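Local coordinates for protein AAR187Cp (Eremothecium gossypii, PDB 3ZIL) that probably regulates sister-chromatid cohesion by acting on cohesin, as the Wpl1 (Wapl-type) protein of this fungus, represented here by its helical Wap1 domain, at residues Leu18-Ser21 with Glu22-Asp25; Leu28-Asn31 with Ser32-Thr35; Asn41-Leu44 with Arg45-Asp49; Tyr63-Arg66 with Glu67-Trp71; Ser128-Val131 with Lys132-Gln136. All blocks are in the same frame, centred on the assembly; numbering follows the deposited sequence.

Contact 1 (Leu18-Ser21 with Glu22-Asp25); sequences LKYS and EDLD
Lys19 O takes the backbone N-H of Asp23 at 2.7 Å, nearly straight (168° at the hydrogen). Lys19 is the N-cap of helix 20-27, and this is the first bond of the helix. Leu24 N then reaches Tyr20 O, and Asp25 N reaches Ser21 O at 3.1 Å. Asp23 turns its carboxylate back beside its own N, with CG anti to the carbonyl carbon (chi1 -73°). Asp23 OD2 thereby comes to the edge of the Tyr20 ring, near the ring plane, 4.2 Å from Tyr20 CD1. One face of the same ring carries the Lys19 chain, with CE over the ring centre. Tyr20 OH is bonded to Asn53 and Asp55. On another side of the turn, Leu18 meets Glu22 by carbon alone, CD1 to CB at 3.6 Å. Leu24 is buried against Tyr59, Arg64 and Val68 of helix 54-72, and Asp25 OD1 forms a salt bridge with Arg64. The acids Glu22, Asp23 and Asp25 follow closely on the helix start. Negative charge there would be expected to suit the positive end of the helix dipole, while Asp25 also ties the helix to its neighbour.

Contact 2 (Leu28-Asn31 with Ser32-Thr35); sequences LSDN and SMTT
Asp30 to Met33 form a type I beta turn, closed by Met33 N to Asp30 O at 2.9 Å. The Asp30 carboxylate grips the same turn from its side chain. Asp30 OD1 accepts twice from Ser32, from the backbone N at 3.0 Å and from OG at 2.6 Å. Both donors come from the same face of the carboxylate. The N-H arrives on the anti side and the hydroxyl from above the plane. Asp30 CG stands opposite its backbone N (chi1 -163°), which carries OD1 forward over the turn. Ser32 OG sits between its own N and carbonyl carbon (chi1 68°), and this brings it to the same oxygen. The two bonds to this one oxygen probably restrain the rotation of the carboxylate. Met33 CG lies 3.8 Å from Asp30 CG, before its bent chain leads away. Thr34 puts its methyl CG2 3.6 Å from Asp30 O and 3.9 Å from Ser29 OG. Ser29 OG itself is bonded to Asn42, and Asn31 ND2 to Gln74 and to Trp71 O. Thr35 then caps helix 36-52 through His38 N. An aspartate that accepts from the N-H two residues on is an Asx turn. Here it overlaps a type I turn in the surface loop joining helix 20-27 to helix 36-52.

Contact 3 (Asn41-Leu44 with Arg45-Asp49); sequences NNML and RLCLD
Met43 and Cys47 touch one turn apart on helix 36-52, an alpha helix in the all-helical Wap1 domain. Four successive backbone bonds hold this part of the helix: Arg45 N to Asn41 O, Leu46 N to Asn42 O, Cys47 N to Met43 O and Leu48 N to Leu44 O. All four are fairly straight. The tight part is the side bearing Met43 and Cys47. Cys47 SG lies beside its own N, opposite the carbonyl carbon (chi1 -69°). Cys47 SG therefore tips back along the helix, to 3.2 Å from Met43 O. Met43 runs straight through CG and SD and bends only at its end. Both side chains press on helix 81-93, Met43 on Leu86 and Gln87, Cys47 on Phe89 and Ile90. Leu44 and Leu48 are buried too and face helix 129-141. Leu46 and Asn42 turn to helix 54-72, where they meet Cys72 and Trp71. The buried amide of Asn42 has Ser29 as its polar mate. The side of Arg45 is looser. Its chain is extended from CG to NE and carries the guanidinium away from the preceding turn into an exposed position. The Arg45 side chain still touches Phe26 and Ile27 of helix 20-27. Across the turn Arg45 leaves little more than its root, with CB 3.4 Å from Asn41 O. On the packed side, Met43 CG stands 4.2 Å from Cys47 SG.

Contact 4 (Tyr63-Arg66 with Glu67-Trp71); sequences YRHR and EVWEW
Arg64 and Glu67 lie side by side and point the same way, and their charged ends form a salt bridge. Arg64 NH2 gives a straight bond (168°) to Glu67 OE1 at 2.7 Å. The oxygen lies almost in the guanidinium plane and is met on its syn side, with the donor tilted out of the carboxylate plane. Arg64 NE adds a weak bond to Glu67 OE1 at 3.3 Å. The two planes are 38° apart. Arg64 bends at chi3, which swings the guanidinium edge round to the glutamate. The Arg66 and Glu70 chains cross at a slant, their planes 66° apart. Arg66 NH1 has Glu70 OE1 at its guanidinium edge, 3.7 Å away, a long salt bridge, and Arg66 CG packs 3.8 Å from Glu70 OE2. That second oxygen is held by Arg102. A leucine in place of Glu70 would probably leave Arg102 without its charged mate and Arg66 freer to turn. His65 and Trp69 approach obliquely, NE2 to CE3 at 4.3 Å. Their polar ends are bonded to Ile94 O and Arg102 O. With Asp25 as its second acid, Arg64 joins two carboxylates, which probably offset its charge and tie helix 54-72 to helix 20-27.

Contact 5 (Ser128-Val131 with Lys132-Gln136); sequences SRLV and KLNYQ
This is a local contact within the first two turns of helix 129-141, mostly at the surface, and it includes the N-cap. Leu133 lies across Arg129 one turn on. Leu133 CD2 sits over the centre of the guanidinium, 3.4 Å from Arg129 CZ. A methyl thus covers one face of the flat cationic group. Arg129 bends at chi2 (-141°), bringing the group back over Leu133. Ser128 caps the helix: OG accepts from Val131 N at 3.1 Å, and Ser128 O takes Lys132 N at 3.0 Å. The bonds Leu133 N to Arg129 O, Asn134 N to Leu130 O and Tyr135 N to Val131 O continue the series. Asn134 CG lies opposite its carbonyl carbon (chi1 -83°). The amide therefore folds back along the helix, with Asn134 CG 3.3 Å from Leu130 O and Asn134 OD1 4.0 Å from Leu130 CD1. A glycine in place of Asn134 would probably open a gap beside Leu130 and, on helix 36-52, beside Leu44 and Leu48. Lys132 lays CG 3.4 Å from Ser128 O, and its NZ makes a weak bond to Gly127 O. Tyr135 is buried against Phe121 and Ile125 of the preceding loop. Val131 and Asn134 face helix 36-52, where Val131 meets Arg40 and Asn41. One side of the helix start, with Val131, Asn134 and Tyr135, thus packs against helix 36-52 and this loop, while Ser128 and Arg129 stay at the surface.

How the contacts relate
The contacts come in order along the chain, all in the Wap1 domain and on the same side of the chain's centre. Contact 1 lies on helix 20-27, contact 2 in the loop after it, contact 3 on helix 36-52, contact 4 on helix 54-72 and contact 5 on helix 129-141. Contacts 1 to 4 have centres about 13 to 17 Å apart, and contact 3 touches all the others. Contact 5 lies about 11 Å from contact 3 between centres, but about 25 Å from contact 4. Helix 36-52 therefore sits between helices 20-27 and 54-72 and helix 129-141. Together they form part of the N-terminal end of this elongated helical domain.

Contact 1 (Leu18-Ser21 with Glu22-Asp25)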
# COMPACT_ATOMS: atom_id res chain seq x y z
N LEU A 18 10.48 44.03 4.77
CA LEU A 18 10.57 44.34 3.34
C LEU A 18 11.90 43.68 2.95
O LEU A 18 12.71 43.32 3.83
CB LEU A 18 10.60 45.87 3.07
CG LEU A 18 11.08 46.50 1.73
CD1 LEU A 18 10.07 46.40 0.58
CD2 LEU A 18 11.54 47.94 1.90
N LYS A 19 12.14 43.57 1.65
CA LYS A 19 13.15 42.66 1.11
C LYS A 19 12.27 41.47 0.73
O LYS A 19 11.92 41.35 -0.43
CB LYS A 19 14.29 42.31 2.10
CG LYS A 19 15.15 41.07 1.79
CD LYS A 19 16.06 40.68 2.97
CE LYS A 19 15.33 40.63 4.32
NZ LYS A 19 16.15 40.82 5.56
N TYR A 20 11.85 40.65 1.70
CA TYR A 20 11.03 39.46 1.36
C TYR A 20 9.74 39.87 0.65
O TYR A 20 9.36 39.28 -0.35
CB TYR A 20 10.71 38.63 2.60
CG TYR A 20 11.93 38.03 3.19
CD1 TYR A 20 13.00 37.63 2.38
CD2 TYR A 20 12.04 37.87 4.56
CE1 TYR A 20 14.15 37.09 2.93
CE2 TYR A 20 13.18 37.32 5.12
CZ TYR A 20 14.22 36.91 4.30
OH TYR A 20 15.35 36.39 4.90
N SER A 21 9.12 40.93 1.14
CA SER A 21 7.87 41.39 0.62
C SER A 21 7.99 41.92 -0.81
O SER A 21 7.13 41.65 -1.67
CB SER A 21 7.33 42.45 1.58
OG SER A 21 6.13 42.95 1.06
N GLU A 22 9.07 42.61 -1.08
CA GLU A 22 9.29 43.16 -2.42
C GLU A 22 9.76 42.05 -3.36
O GLU A 22 9.31 41.95 -4.50
CB GLU A 22 10.23 44.37 -2.37
CG GLU A 22 11.17 44.53 -3.56
CD GLU A 22 12.17 45.71 -3.39
OE1 GLU A 22 13.06 45.67 -2.47
OE2 GLU A 22 12.09 46.67 -4.21
N ASP A 23 10.63 41.18 -2.85
CA ASP A 23 11.03 39.98 -3.59
C ASP A 23 9.82 39.18 -4.06
O ASP A 23 9.85 38.64 -5.15
CB ASP A 23 11.84 39.03 -2.70
CG ASP A 23 13.23 39.53 -2.42
OD1 ASP A 23 13.65 40.58 -3.02
OD2 ASP A 23 13.87 38.85 -1.57
N LEU A 24 8.80 39.07 -3.20
CA LEU A 24 7.67 38.19 -3.47
C LEU A 24 6.71 38.79 -4.43
O LEU A 24 6.17 38.07 -5.29
CB LEU A 24 6.93 37.84 -2.20
CG LEU A 24 7.57 36.69 -1.43
CD1 LEU A 24 6.50 36.19 -0.45
CD2 LEU A 24 8.05 35.54 -2.31
N ASP A 25 6.50 40.10 -4.32
CA ASP A 25 5.75 40.85 -5.34
C ASP A 25 6.37 40.62 -6.71
O ASP A 25 5.69 40.52 -7.69
CB ASP A 25 5.75 42.36 -5.08
CG ASP A 25 5.06 42.72 -3.80
OD1 ASP A 25 4.30 41.89 -3.26
OD2 ASP A 25 5.29 43.83 -3.29

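Contact 2 (Leu28-Asn31 with Ser32-Thr35)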
# COMPACT_ATOMS: atom_id res chain seq x y z
N LEU A 28 6.12 36.61 -7.72
CA LEU A 28 4.74 36.12 -7.90
C LEU A 28 4.06 36.87 -9.05
O LEU A 28 3.00 37.51 -8.88
CB LEU A 28 3.91 36.16 -6.60
CG LEU A 28 4.50 35.41 -5.37
CD1 LEU A 28 3.73 35.78 -4.10
CD2 LEU A 28 4.61 33.87 -5.54
N SER A 29 4.63 36.72 -10.25
CA SER A 29 4.13 37.47 -11.43
C SER A 29 2.80 36.86 -11.90
O SER A 29 2.67 35.65 -11.98
CB SER A 29 5.16 37.39 -12.57
OG SER A 29 5.53 36.02 -12.75
N ASP A 30 1.82 37.69 -12.20
CA ASP A 30 0.52 37.29 -12.85
C ASP A 30 0.62 36.19 -13.91
O ASP A 30 1.07 36.46 -15.05
CB ASP A 30 -0.11 38.58 -13.47
CG ASP A 30 -1.60 38.40 -13.80
OD1 ASP A 30 -2.06 37.26 -14.11
OD2 ASP A 30 -2.30 39.43 -13.76
N ASN A 31 0.20 34.96 -13.57
CA ASN A 31 0.33 33.79 -14.45
C ASN A 31 -0.46 33.96 -15.74
O ASN A 31 -0.13 33.33 -16.72
CB ASN A 31 -0.10 32.47 -13.73
CG ASN A 31 0.84 32.09 -12.55
OD1 ASN A 31 2.05 32.09 -12.72
ND2 ASN A 31 0.28 31.77 -11.37
N SER A 32 -1.44 34.86 -15.77
CA SER A 32 -2.27 35.05 -16.98
C SER A 32 -1.56 36.04 -17.95
O SER A 32 -1.95 36.19 -19.13
CB SER A 32 -3.69 35.54 -16.62
OG SER A 32 -3.62 36.84 -16.10
N MET A 33 -0.49 36.66 -17.45
CA MET A 33 0.32 37.60 -18.23
C MET A 33 1.71 37.04 -18.61
O MET A 33 2.44 37.72 -19.31
CB MET A 33 0.50 38.92 -17.47
CG MET A 33 -0.79 39.72 -17.27
SD MET A 33 -1.79 39.94 -18.78
CE MET A 33 -1.03 41.41 -19.55
N THR A 34 2.08 35.81 -18.18
CA THR A 34 3.40 35.21 -18.48
C THR A 34 3.31 33.90 -19.33
O THR A 34 2.22 33.29 -19.45
CB THR A 34 4.20 34.94 -17.20
OG1 THR A 34 3.47 34.01 -16.39
CG2 THR A 34 4.36 36.18 -16.45
N THR A 35 4.44 33.49 -19.92
CA THR A 35 4.54 32.27 -20.76
C THR A 35 4.81 31.16 -19.74
O THR A 35 5.13 31.47 -18.63
CB THR A 35 5.73 32.37 -21.71
OG1 THR A 35 6.95 32.46 -20.93
CG2 THR A 35 5.56 33.67 -22.60

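Contact 3 (Asn41-Leu44 with Arg45-Asp49)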
# COMPACT_ATOMS: atom_id res chain seq x y z
N ASN A 41 10.34 29.56 -14.48
CA ASN A 41 11.61 30.13 -14.06
C ASN A 41 11.50 30.90 -12.75
O ASN A 41 12.38 30.78 -11.87
CB ASN A 41 12.22 30.99 -15.19
CG ASN A 41 12.85 30.10 -16.31
OD1 ASN A 41 12.76 28.87 -16.28
ND2 ASN A 41 13.43 30.72 -17.29
N ASN A 42 10.40 31.66 -12.60
CA ASN A 42 10.16 32.31 -11.33
C ASN A 42 9.95 31.22 -10.27
O ASN A 42 10.41 31.39 -9.14
CB ASN A 42 8.92 33.23 -11.36
CG ASN A 42 9.19 34.54 -12.16
OD1 ASN A 42 8.30 35.31 -12.40
ND2 ASN A 42 10.39 34.75 -12.55
N MET A 43 9.24 30.16 -10.60
CA MET A 43 8.94 29.12 -9.52
C MET A 43 10.28 28.48 -9.10
O MET A 43 10.53 28.19 -7.89
CB MET A 43 7.90 28.07 -10.02
CG MET A 43 7.50 27.04 -8.89
SD MET A 43 6.22 25.98 -9.69
CE MET A 43 4.81 27.07 -9.89
N LEU A 44 11.14 28.24 -10.09
CA LEU A 44 12.47 27.69 -9.78
C LEU A 44 13.28 28.55 -8.82
O LEU A 44 13.87 28.08 -7.80
CB LEU A 44 13.25 27.40 -11.07
CG LEU A 44 14.73 26.95 -10.94
CD1 LEU A 44 14.70 25.63 -10.11
CD2 LEU A 44 15.43 26.72 -12.29
N ARG A 45 13.30 29.83 -9.12
CA ARG A 45 14.02 30.76 -8.35
C ARG A 45 13.40 30.87 -6.95
O ARG A 45 14.13 30.99 -5.95
CB ARG A 45 14.02 32.07 -9.14
CG ARG A 45 14.48 33.28 -8.34
CD ARG A 45 14.73 34.44 -9.35
NE ARG A 45 15.35 35.52 -8.64
CZ ARG A 45 15.49 36.76 -9.08
NH1 ARG A 45 15.02 37.12 -10.27
NH2 ARG A 45 16.07 37.67 -8.27
N LEU A 46 12.08 30.75 -6.84
CA LEU A 46 11.42 30.76 -5.52
C LEU A 46 11.80 29.55 -4.63
O LEU A 46 12.09 29.71 -3.40
CB LEU A 46 9.91 30.81 -5.71
CG LEU A 46 9.01 30.57 -4.50
CD1 LEU A 46 9.27 31.67 -3.48
CD2 LEU A 46 7.51 30.36 -4.88
N CYS A 47 11.77 28.36 -5.26
CA CYS A 47 12.04 27.08 -4.57
C CYS A 47 13.47 27.17 -4.08
O CYS A 47 13.79 26.82 -2.94
CB CYS A 47 11.86 25.89 -5.52
SG CYS A 47 10.09 25.67 -5.95
N LEU A 48 14.34 27.68 -4.94
CA LEU A 48 15.79 27.68 -4.60
C LEU A 48 16.11 28.67 -3.43
O LEU A 48 16.82 28.32 -2.49
CB LEU A 48 16.63 27.88 -5.84
CG LEU A 48 18.14 27.54 -5.70
CD1 LEU A 48 18.47 26.10 -5.31
CD2 LEU A 48 18.77 27.84 -7.04
N ASP A 49 15.49 29.85 -3.43
CA ASP A 49 15.51 30.76 -2.27
C ASP A 49 14.98 30.11 -0.98
O ASP A 49 15.58 30.23 0.12
CB ASP A 49 14.71 32.02 -2.62
CG ASP A 49 15.37 32.84 -3.73
OD1 ASP A 49 16.51 32.55 -4.11
OD2 ASP A 49 14.76 33.77 -4.26

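Contact 4 (Tyr63-Arg66 with Glu67-Trp71)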
# COMPACT_ATOMS: atom_id res chain seq x y z
N TYR A 63 2.76 35.20 6.80
CA TYR A 63 2.20 36.42 6.28
C TYR A 63 1.71 36.33 4.87
O TYR A 63 0.88 37.16 4.52
CB TYR A 63 3.22 37.55 6.25
CG TYR A 63 3.76 37.89 7.59
CD1 TYR A 63 2.92 38.29 8.63
CD2 TYR A 63 5.14 37.84 7.82
CE1 TYR A 63 3.43 38.59 9.88
CE2 TYR A 63 5.67 38.18 9.02
CZ TYR A 63 4.81 38.56 10.03
OH TYR A 63 5.35 38.87 11.22
N ARG A 64 2.27 35.45 4.03
CA ARG A 64 1.81 35.38 2.65
C ARG A 64 1.47 33.97 2.15
O ARG A 64 1.60 33.70 1.00
CB ARG A 64 2.82 36.11 1.73
CG ARG A 64 2.95 37.53 2.24
CD ARG A 64 3.77 38.40 1.33
NE ARG A 64 3.13 38.57 0.04
CZ ARG A 64 3.65 39.31 -0.93
NH1 ARG A 64 4.81 39.94 -0.76
NH2 ARG A 64 3.01 39.39 -2.07
N HIS A 65 1.06 33.08 3.05
CA HIS A 65 0.92 31.70 2.70
C HIS A 65 -0.15 31.51 1.61
O HIS A 65 0.08 30.87 0.57
CB HIS A 65 0.61 30.91 3.97
CG HIS A 65 1.00 29.46 3.88
ND1 HIS A 65 0.82 28.58 4.92
CD2 HIS A 65 1.58 28.72 2.82
CE1 HIS A 65 1.27 27.36 4.54
NE2 HIS A 65 1.72 27.46 3.23
N ARG A 66 -1.32 32.12 1.77
CA ARG A 66 -2.35 31.93 0.76
C ARG A 66 -1.99 32.49 -0.61
O ARG A 66 -2.28 31.87 -1.61
CB ARG A 66 -3.70 32.54 1.15
CG ARG A 66 -4.55 32.70 -0.14
CD ARG A 66 -5.65 33.71 -0.08
NE ARG A 66 -5.24 35.06 0.31
CZ ARG A 66 -4.89 35.97 -0.59
NH1 ARG A 66 -4.84 35.64 -1.89
NH2 ARG A 66 -4.57 37.18 -0.21
N GLU A 67 -1.32 33.64 -0.69
CA GLU A 67 -1.03 34.19 -2.02
C GLU A 67 0.07 33.33 -2.70
O GLU A 67 0.00 33.06 -3.94
CB GLU A 67 -0.53 35.66 -1.91
CG GLU A 67 -0.35 36.34 -3.25
CD GLU A 67 0.42 37.66 -3.18
OE1 GLU A 67 0.59 38.20 -2.07
OE2 GLU A 67 0.88 38.14 -4.25
N VAL A 68 1.11 32.92 -1.93
CA VAL A 68 2.18 32.10 -2.53
C VAL A 68 1.57 30.75 -3.05
O VAL A 68 1.87 30.28 -4.14
CB VAL A 68 3.39 31.90 -1.52
CG1 VAL A 68 4.39 30.81 -1.95
CG2 VAL A 68 4.11 33.20 -1.39
N TRP A 69 0.66 30.15 -2.26
CA TRP A 69 0.08 28.85 -2.59
C TRP A 69 -0.77 28.98 -3.82
O TRP A 69 -0.69 28.15 -4.70
CB TRP A 69 -0.77 28.33 -1.43
CG TRP A 69 -1.24 26.87 -1.56
CD1 TRP A 69 -2.42 26.38 -2.15
CD2 TRP A 69 -0.51 25.68 -1.10
NE1 TRP A 69 -2.48 24.99 -2.09
CE2 TRP A 69 -1.36 24.51 -1.41
CE3 TRP A 69 0.70 25.47 -0.41
CZ2 TRP A 69 -0.99 23.23 -1.06
CZ3 TRP A 69 1.06 24.17 -0.04
CH2 TRP A 69 0.24 23.08 -0.37
N GLU A 70 -1.64 30.00 -3.86
CA GLU A 70 -2.56 30.13 -5.03
C GLU A 70 -1.75 30.43 -6.29
O GLU A 70 -2.12 29.99 -7.39
CB GLU A 70 -3.65 31.19 -4.79
CG GLU A 70 -4.67 30.74 -3.76
CD GLU A 70 -5.85 31.72 -3.55
OE1 GLU A 70 -5.84 32.85 -4.09
OE2 GLU A 70 -6.79 31.34 -2.83
N TRP A 71 -0.66 31.17 -6.12
CA TRP A 71 0.26 31.42 -7.23
C TRP A 71 0.91 30.13 -7.70
O TRP A 71 0.83 29.81 -8.90
CB TRP A 71 1.31 32.52 -6.90
CG TRP A 71 2.17 32.82 -8.11
CD1 TRP A 71 1.91 33.71 -9.12
CD2 TRP A 71 3.41 32.14 -8.50
NE1 TRP A 71 2.93 33.71 -10.07
CE2 TRP A 71 3.87 32.79 -9.74
CE3 TRP A 71 4.24 31.16 -7.89
CZ2 TRP A 71 5.03 32.41 -10.39
CZ3 TRP A 71 5.40 30.78 -8.56
CH2 TRP A 71 5.79 31.39 -9.78

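Contact 5 (Ser128-Val131 with Lys132-Gln136)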
# COMPACT_ATOMS: atom_id res chain seq x y z
N SER A 128 18.01 28.82 -20.26
CA SER A 128 19.33 29.45 -20.22
C SER A 128 20.36 28.59 -19.42
O SER A 128 20.03 27.61 -18.69
CB SER A 128 19.21 30.83 -19.61
OG SER A 128 19.01 30.71 -18.21
N ARG A 129 21.62 28.99 -19.52
CA ARG A 129 22.68 28.37 -18.73
C ARG A 129 22.43 28.50 -17.25
O ARG A 129 22.59 27.55 -16.46
CB ARG A 129 24.06 28.98 -19.08
CG ARG A 129 25.21 28.48 -18.21
CD ARG A 129 26.20 29.60 -17.87
NE ARG A 129 27.30 29.21 -16.96
CZ ARG A 129 27.59 29.82 -15.80
NH1 ARG A 129 26.84 30.84 -15.37
NH2 ARG A 129 28.62 29.40 -15.06
N LEU A 130 22.13 29.72 -16.82
CA LEU A 130 21.89 29.92 -15.38
C LEU A 130 20.67 29.12 -14.83
O LEU A 130 20.71 28.68 -13.65
CB LEU A 130 21.75 31.38 -15.06
CG LEU A 130 21.72 31.76 -13.58
CD1 LEU A 130 22.88 31.14 -12.77
CD2 LEU A 130 21.74 33.28 -13.45
N VAL A 131 19.60 29.00 -15.67
CA VAL A 131 18.38 28.24 -15.37
C VAL A 131 18.84 26.79 -15.11
O VAL A 131 18.49 26.20 -14.07
CB VAL A 131 17.27 28.37 -16.46
CG1 VAL A 131 16.28 27.19 -16.39
CG2 VAL A 131 16.45 29.68 -16.30
N LYS A 132 19.67 26.24 -16.01
CA LYS A 132 20.11 24.86 -15.90
C LYS A 132 21.00 24.65 -14.67
O LYS A 132 20.87 23.66 -13.93
CB LYS A 132 20.87 24.43 -17.15
CG LYS A 132 20.06 24.20 -18.40
CD LYS A 132 21.05 24.07 -19.55
CE LYS A 132 20.52 23.09 -20.56
NZ LYS A 132 20.01 23.98 -21.59
N LEU A 133 21.92 25.59 -14.43
CA LEU A 133 22.72 25.53 -13.18
C LEU A 133 21.84 25.60 -11.96
O LEU A 133 22.09 24.90 -10.97
CB LEU A 133 23.69 26.69 -13.08
CG LEU A 133 25.20 26.52 -13.19
CD1 LEU A 133 25.66 25.32 -14.00
CD2 LEU A 133 25.70 27.85 -13.75
N ASN A 134 20.85 26.50 -11.96
CA ASN A 134 19.95 26.65 -10.79
C ASN A 134 19.15 25.39 -10.52
O ASN A 134 18.90 25.01 -9.36
CB ASN A 134 18.97 27.85 -10.96
CG ASN A 134 19.61 29.19 -10.55
OD1 ASN A 134 20.69 29.24 -9.95
ND2 ASN A 134 18.92 30.25 -10.85
N TYR A 135 18.77 24.74 -11.61
CA TYR A 135 17.99 23.49 -11.55
C TYR A 135 18.79 22.33 -10.96
O TYR A 135 18.32 21.70 -10.03
CB TYR A 135 17.52 23.14 -12.93
CG TYR A 135 16.74 21.87 -12.98
CD1 TYR A 135 15.50 21.77 -12.31
CD2 TYR A 135 17.18 20.78 -13.77
CE1 TYR A 135 14.72 20.60 -12.42
CE2 TYR A 135 16.43 19.59 -13.85
CZ TYR A 135 15.19 19.51 -13.16
OH TYR A 135 14.42 18.33 -13.23
N GLN A 136 19.99 22.07 -11.52
CA GLN A 136 20.97 21.13 -10.90
C GLN A 136 21.20 21.39 -9.43
O GLN A 136 21.23 20.48 -8.59
CB GLN A 136 22.36 21.15 -11.60
CG GLN A 136 22.42 20.92 -13.13
CD GLN A 136 21.28 20.08 -13.76
OE1 GLN A 136 20.92 18.97 -13.29
NE2 GLN A 136 20.69 20.63 -14.89